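Local coordinates for putative enzyme related to aldose 1-epimerase (Salmonella typhimurium, PDB 2HTA), which probably interconverts the alpha and beta anomers of glucose 6-phosphate as a hexose-6-phosphate 1-epimerase of the galactose mutarotase clan, at residues Asn18-Leu23 against Lys52-Leu57; Gln28-Leu33 against His123-Asn128. All coordinates share one frame; numbering follows the deposited sequence.

Contact 1 of 2, residues Asn18-Leu23 against Lys52-Leu57; sequences NKIFAL and KASFAL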
loop_
_atom_site.group_PDB
_atom_site.type_symbol
_atom_site.label_atom_id
_atom_site.label_comp_id
_atom_site.label_asym_id
_atom_site.label_seq_id
_atom_site.Cartn_x
_atom_site.Cartn_y
_atom_site.Cartn_z
ATOM N N ASN A 18 -12.412 -12.727 1.016
ATOM C CA ASN A 18 -12.948 -14.078 0.730
ATOM C C ASN A 18 -13.696 -14.128 -0.624
ATOM O O ASN A 18 -13.648 -15.123 -1.335
ATOM C CB ASN A 18 -13.823 -14.564 1.896
ATOM C CG ASN A 18 -13.014 -14.923 3.100
ATOM O OD1 ASN A 18 -11.802 -15.154 2.982
ATOM N ND2 ASN A 18 -13.642 -14.935 4.287
ATOM N N LYS A 19 -14.333 -13.030 -0.995
ATOM C CA LYS A 19 -14.976 -12.895 -2.330
ATOM C C LYS A 19 -13.972 -13.133 -3.489
ATOM O O LYS A 19 -14.244 -13.883 -4.442
ATOM C CB LYS A 19 -15.618 -11.530 -2.467
ATOM C CG LYS A 19 -16.954 -11.385 -1.739
ATOM C CD LYS A 19 -17.751 -10.164 -2.323
ATOM N N ILE A 20 -12.769 -12.602 -3.326
ATOM C CA ILE A 20 -11.788 -12.656 -4.372
ATOM C C ILE A 20 -11.338 -14.119 -4.504
ATOM O O ILE A 20 -11.181 -14.647 -5.604
ATOM C CB ILE A 20 -10.569 -11.717 -4.001
ATOM C CG1 ILE A 20 -11.023 -10.260 -4.130
ATOM C CG2 ILE A 20 -9.341 -12.046 -4.903
ATOM C CD1 ILE A 20 -10.026 -9.226 -3.561
ATOM N N PHE A 21 -11.097 -14.764 -3.371
ATOM C CA PHE A 21 -10.572 -16.143 -3.427
ATOM C C PHE A 21 -11.667 -17.166 -3.814
ATOM O O PHE A 21 -11.354 -18.310 -4.145
ATOM C CB PHE A 21 -9.953 -16.508 -2.092
ATOM C CG PHE A 21 -8.567 -15.933 -1.923
ATOM C CD1 PHE A 21 -7.463 -16.681 -2.275
ATOM C CD2 PHE A 21 -8.400 -14.629 -1.481
ATOM C CE1 PHE A 21 -6.172 -16.151 -2.187
ATOM C CE2 PHE A 21 -7.097 -14.082 -1.375
ATOM C CZ PHE A 21 -5.994 -14.870 -1.734
ATOM N N ALA A 22 -12.926 -16.716 -3.812
ATOM C CA ALA A 22 -14.047 -17.565 -4.280
ATOM C C ALA A 22 -14.254 -17.458 -5.777
ATOM O O ALA A 22 -14.970 -18.283 -6.376
ATOM C CB ALA A 22 -15.332 -17.180 -3.512
ATOM N N LEU A 23 -13.614 -16.474 -6.424
ATOM C CA LEU A 23 -13.785 -16.260 -7.877
ATOM C C LEU A 23 -13.294 -17.429 -8.757
ATOM O O LEU A 23 -12.332 -18.123 -8.360
ATOM C CB LEU A 23 -13.073 -14.973 -8.313
ATOM C CG LEU A 23 -13.556 -13.642 -7.758
ATOM C CD1 LEU A 23 -12.551 -12.583 -8.065
ATOM C CD2 LEU A 23 -14.883 -13.259 -8.345
ATOM N N LYS A 52 -1.668 -16.761 1.231
ATOM C CA LYS A 52 -2.706 -16.348 0.298
ATOM C C LYS A 52 -2.532 -14.850 0.073
ATOM O O LYS A 52 -2.357 -14.110 1.026
ATOM C CB LYS A 52 -4.085 -16.592 0.917
ATOM C CG LYS A 52 -4.446 -18.081 0.914
ATOM C CD LYS A 52 -5.842 -18.260 1.508
ATOM C CE LYS A 52 -6.233 -19.763 1.470
ATOM N NZ LYS A 52 -7.319 -20.101 2.441
ATOM N N ALA A 53 -2.557 -14.426 -1.180
ATOM C CA ALA A 53 -2.404 -12.991 -1.490
ATOM C C ALA A 53 -3.086 -12.704 -2.814
ATOM O O ALA A 53 -3.329 -13.609 -3.636
ATOM C CB ALA A 53 -0.878 -12.659 -1.600
ATOM N N SER A 54 -3.397 -11.440 -3.077
ATOM C CA SER A 54 -4.039 -11.170 -4.376
ATOM C C SER A 54 -3.668 -9.757 -4.780
ATOM O O SER A 54 -3.354 -8.921 -3.922
ATOM C CB SER A 54 -5.576 -11.307 -4.277
ATOM O OG SER A 54 -6.136 -10.483 -3.245
ATOM N N PHE A 55 -3.751 -9.503 -6.081
ATOM C CA PHE A 55 -3.325 -8.249 -6.650
ATOM C C PHE A 55 -4.350 -7.845 -7.698
ATOM O O PHE A 55 -4.968 -8.701 -8.320
ATOM C CB PHE A 55 -2.044 -8.474 -7.430
ATOM C CG PHE A 55 -0.854 -8.850 -6.601
ATOM C CD1 PHE A 55 0.089 -7.885 -6.215
ATOM C CD2 PHE A 55 -0.635 -10.188 -6.265
ATOM C CE1 PHE A 55 1.212 -8.271 -5.428
ATOM C CE2 PHE A 55 0.480 -10.577 -5.504
ATOM C CZ PHE A 55 1.402 -9.624 -5.104
ATOM N N ALA A 56 -4.488 -6.545 -7.957
ATOM C CA ALA A 56 -5.090 -6.132 -9.214
ATOM C C ALA A 56 -3.939 -5.778 -10.159
ATOM O O ALA A 56 -2.929 -5.147 -9.745
ATOM C CB ALA A 56 -5.996 -4.894 -8.998
ATOM N N LEU A 57 -4.119 -6.101 -11.451
ATOM C CA LEU A 57 -3.209 -5.607 -12.484
ATOM C C LEU A 57 -3.241 -4.098 -12.500
ATOM O O LEU A 57 -2.195 -3.453 -12.726
ATOM C CB LEU A 57 -3.541 -6.134 -13.887
ATOM C CG LEU A 57 -3.230 -7.630 -14.051
ATOM C CD1 LEU A 57 -3.711 -8.145 -15.419
ATOM C CD2 LEU A 57 -1.698 -7.923 -13.893
#
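F21 carries this contact by pushing the far end of its ring against the first residues of strand 51-56. CZ of F21 does the touching: it sits 3.7 Å from CB of K52 and 3.5 Å from the carbonyl O of A53, while the backbone N of A53 comes in at the ring edge, in its plane. With CG anti to the carbonyl carbon (chi1 -79°), the phenyl group swings off the helix toward the strand. K52 also starts out toward the helix, then its extended chain runs obliquely past the phenyl group; CD lies over one ring face and CG is 4.0 Å from CE1 of F21, so the aliphatic part of the lysine makes the contact and the ammonium end travels on beyond it.

One residue back on the helix, I20 uses its CG2 branch, 3.9 Å from CB of S54, and brings CD1 to 4.1 Å from OG of S54. The serine hydroxyl is held by a hydrogen bond to S64 on the adjacent strand 61-67, and I20 continues onto L43, V45 and L63. The axes of helix segment 18-22 and strand segment 52-56 differ by 86° in direction and come within 9.6 Å. What joins them is van der Waals contact without a polar bond: the ring rests on the A53 backbone as well as on lysine carbons, and I20 meets a hydroxyl already bonded within the sheet.

Contact 2 of 2, residues Gln28-Leu33 against His123-Asn128; sequences QLTPVL and HNEDDN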
loop_
_atom_site.group_PDB
_atom_site.type_symbol
_atom_site.label_atom_id
_atom_site.label_comp_id
_atom_site.label_asym_id
_atom_site.label_seq_id
_atom_site.Cartn_x
_atom_site.Cartn_y
_atom_site.Cartn_z
ATOM N N GLN A 28 -5.050 -20.398 -15.310
ATOM C CA GLN A 28 -4.163 -20.945 -14.322
ATOM C C GLN A 28 -2.756 -20.619 -14.822
ATOM O O GLN A 28 -2.305 -21.189 -15.820
ATOM C CB GLN A 28 -4.325 -22.453 -14.248
ATOM C CG GLN A 28 -3.671 -23.084 -12.974
ATOM C CD GLN A 28 -4.423 -22.690 -11.701
ATOM O OE1 GLN A 28 -5.663 -22.743 -11.653
ATOM N NE2 GLN A 28 -3.679 -22.344 -10.647
ATOM N N LEU A 29 -2.042 -19.731 -14.139
ATOM C CA LEU A 29 -0.649 -19.389 -14.590
ATOM C C LEU A 29 0.339 -20.470 -14.160
ATOM O O LEU A 29 1.210 -20.882 -14.950
ATOM C CB LEU A 29 -0.204 -18.016 -14.034
ATOM C CG LEU A 29 -0.839 -16.763 -14.699
ATOM C CD1 LEU A 29 -2.186 -16.416 -14.150
ATOM C CD2 LEU A 29 0.101 -15.525 -14.462
ATOM N N THR A 30 0.222 -20.876 -12.900
ATOM C CA THR A 30 1.049 -21.905 -12.263
ATOM C C THR A 30 0.183 -22.619 -11.254
ATOM O O THR A 30 -0.971 -22.237 -11.044
ATOM C CB THR A 30 2.290 -21.274 -11.507
ATOM O OG1 THR A 30 1.838 -20.646 -10.314
ATOM C CG2 THR A 30 3.048 -20.315 -12.366
ATOM N N PRO A 31 0.697 -23.676 -10.590
ATOM C CA PRO A 31 -0.194 -24.314 -9.628
ATOM C C PRO A 31 -0.732 -23.368 -8.537
ATOM O O PRO A 31 -1.800 -23.630 -7.976
ATOM C CB PRO A 31 0.709 -25.415 -8.987
ATOM C CG PRO A 31 1.729 -25.695 -10.075
ATOM C CD PRO A 31 1.996 -24.367 -10.689
ATOM N N VAL A 32 -0.018 -22.267 -8.225
ATOM C CA VAL A 32 -0.507 -21.404 -7.159
ATOM C C VAL A 32 -1.043 -20.048 -7.624
ATOM O O VAL A 32 -1.657 -19.356 -6.843
ATOM C CB VAL A 32 0.523 -21.202 -6.043
ATOM C CG1 VAL A 32 0.997 -22.580 -5.515
ATOM C CG2 VAL A 32 1.679 -20.420 -6.603
ATOM N N LEU A 33 -0.774 -19.696 -8.872
ATOM C CA LEU A 33 -1.073 -18.370 -9.428
ATOM C C LEU A 33 -2.140 -18.518 -10.470
ATOM O O LEU A 33 -1.994 -19.294 -11.417
ATOM C CB LEU A 33 0.147 -17.807 -10.124
ATOM C CG LEU A 33 1.201 -17.027 -9.328
ATOM C CD1 LEU A 33 2.338 -16.593 -10.288
ATOM C CD2 LEU A 33 0.589 -15.857 -8.569
ATOM N N HIS A 123 7.583 -13.933 -12.650
ATOM C CA HIS A 123 7.260 -14.483 -11.367
ATOM C C HIS A 123 8.019 -15.775 -11.203
ATOM O O HIS A 123 8.449 -16.356 -12.185
ATOM C CB HIS A 123 5.717 -14.707 -11.244
ATOM C CG HIS A 123 5.140 -15.509 -12.361
ATOM N ND1 HIS A 123 5.023 -16.887 -12.296
ATOM C CD2 HIS A 123 4.648 -15.140 -13.574
ATOM C CE1 HIS A 123 4.517 -17.334 -13.436
ATOM N NE2 HIS A 123 4.262 -16.291 -14.216
ATOM N N ASN A 124 8.244 -16.147 -9.953
ATOM C CA ASN A 124 8.738 -17.488 -9.617
ATOM C C ASN A 124 8.180 -17.920 -8.280
ATOM O O ASN A 124 7.610 -17.133 -7.532
ATOM C CB ASN A 124 10.276 -17.536 -9.668
ATOM C CG ASN A 124 10.894 -16.676 -8.662
ATOM O OD1 ASN A 124 11.149 -17.115 -7.535
ATOM N ND2 ASN A 124 11.213 -15.426 -9.053
ATOM N N GLU A 125 8.295 -19.197 -7.973
ATOM C CA GLU A 125 7.702 -19.665 -6.741
ATOM C C GLU A 125 8.491 -20.890 -6.265
ATOM O O GLU A 125 9.235 -21.494 -7.055
ATOM C CB GLU A 125 6.239 -20.017 -6.997
ATOM C CG GLU A 125 6.003 -21.043 -8.085
ATOM C CD GLU A 125 4.548 -21.065 -8.548
ATOM O OE1 GLU A 125 4.008 -19.996 -9.000
ATOM O OE2 GLU A 125 3.952 -22.159 -8.452
ATOM N N ASP A 126 8.383 -21.175 -4.984
ATOM C CA ASP A 126 9.019 -22.339 -4.409
ATOM C C ASP A 126 8.137 -22.751 -3.243
ATOM O O ASP A 126 7.026 -22.254 -3.125
ATOM C CB ASP A 126 10.499 -22.039 -4.039
ATOM C CG ASP A 126 10.662 -20.950 -2.964
ATOM O OD1 ASP A 126 9.716 -20.554 -2.240
ATOM O OD2 ASP A 126 11.800 -20.476 -2.791
ATOM N N ASP A 127 8.586 -23.680 -2.394
ATOM C CA ASP A 127 7.758 -24.119 -1.287
ATOM C C ASP A 127 7.496 -23.046 -0.245
ATOM O O ASP A 127 6.677 -23.284 0.642
ATOM C CB ASP A 127 8.421 -25.296 -0.538
ATOM C CG ASP A 127 8.403 -26.561 -1.324
ATOM O OD1 ASP A 127 7.655 -26.689 -2.325
ATOM O OD2 ASP A 127 9.216 -27.455 -0.964
ATOM N N ASN A 128 8.238 -21.921 -0.290
ATOM C CA ASN A 128 8.106 -20.881 0.750
ATOM C C ASN A 128 7.135 -19.730 0.331
ATOM O O ASN A 128 6.513 -19.108 1.174
ATOM C CB ASN A 128 9.468 -20.266 1.089
ATOM C CG ASN A 128 10.422 -21.285 1.666
ATOM O OD1 ASN A 128 9.991 -22.158 2.402
ATOM N ND2 ASN A 128 11.671 -21.188 1.334
#
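T30 and E125 are joined by a short hydrogen bond, 2.6 Å from OG1 of T30 to OE1 of E125. The threonine is the donor and reaches the syn side of the carboxylate, 16° out of its plane. V32 presses against the same carboxylate, its CG2 3.4 Å from OE1 of E125, and CD of P31 lies 3.7 Å from OE2 of E125. Beside this, L33 puts CD1 over a face of the H123 imidazole, a CH-pi contact 3.8 Å from the ring centroid, and CG2 of T30 comes within 3.5 Å of CE1 of H123.

Behind the first shell, the 28-33 turn positions the hydroxyl. OG1 of T30 sits between the backbone N and the carbonyl carbon (chi1 74°), where it accepts from V32 N at 3.2 Å to close an ST turn while still donating outward. L29 N and T30 N both bond to L33 O, a classic beta bulge, and NE2 of Q28 donates to O of T30 at 2.7 Å. Further out, V32 pairs through its backbone with D47 of strand 41-48, and E125 packs on V130 of the neighbouring strand 130-137. One hydroxyl therefore ties the turn's own backbone to a carboxylate on an edge strand; its acceptor role toward V32 N would probably strengthen it as a donor to E125.

Overall arrangement
The segments alternate along the chain: 18-23, 28-33, 52-57, then 123-128. Contact 1 sets the N-terminal helix 14-22 on strand 51-56 of the antiparallel sheet running from 27-28 to 61-67; contact 2 joins the turn between strands 27-28 and 33-38 of that sheet to strand 119-125, an outermost strand of another sheet. Their centres lie 15 Å apart, nearest atoms about 6 Å. Both reach strand 41-48: I20 and F21 from contact 1, V32 and L33 from contact 2. The N-terminal part of this mutarotase-like beta fold is thus covered by a helix and fastened to a second sheet. The I20 side chain is about 12 Å from that of R89, probably substrate-binding as in relatives; contact 2 lies away from such sites.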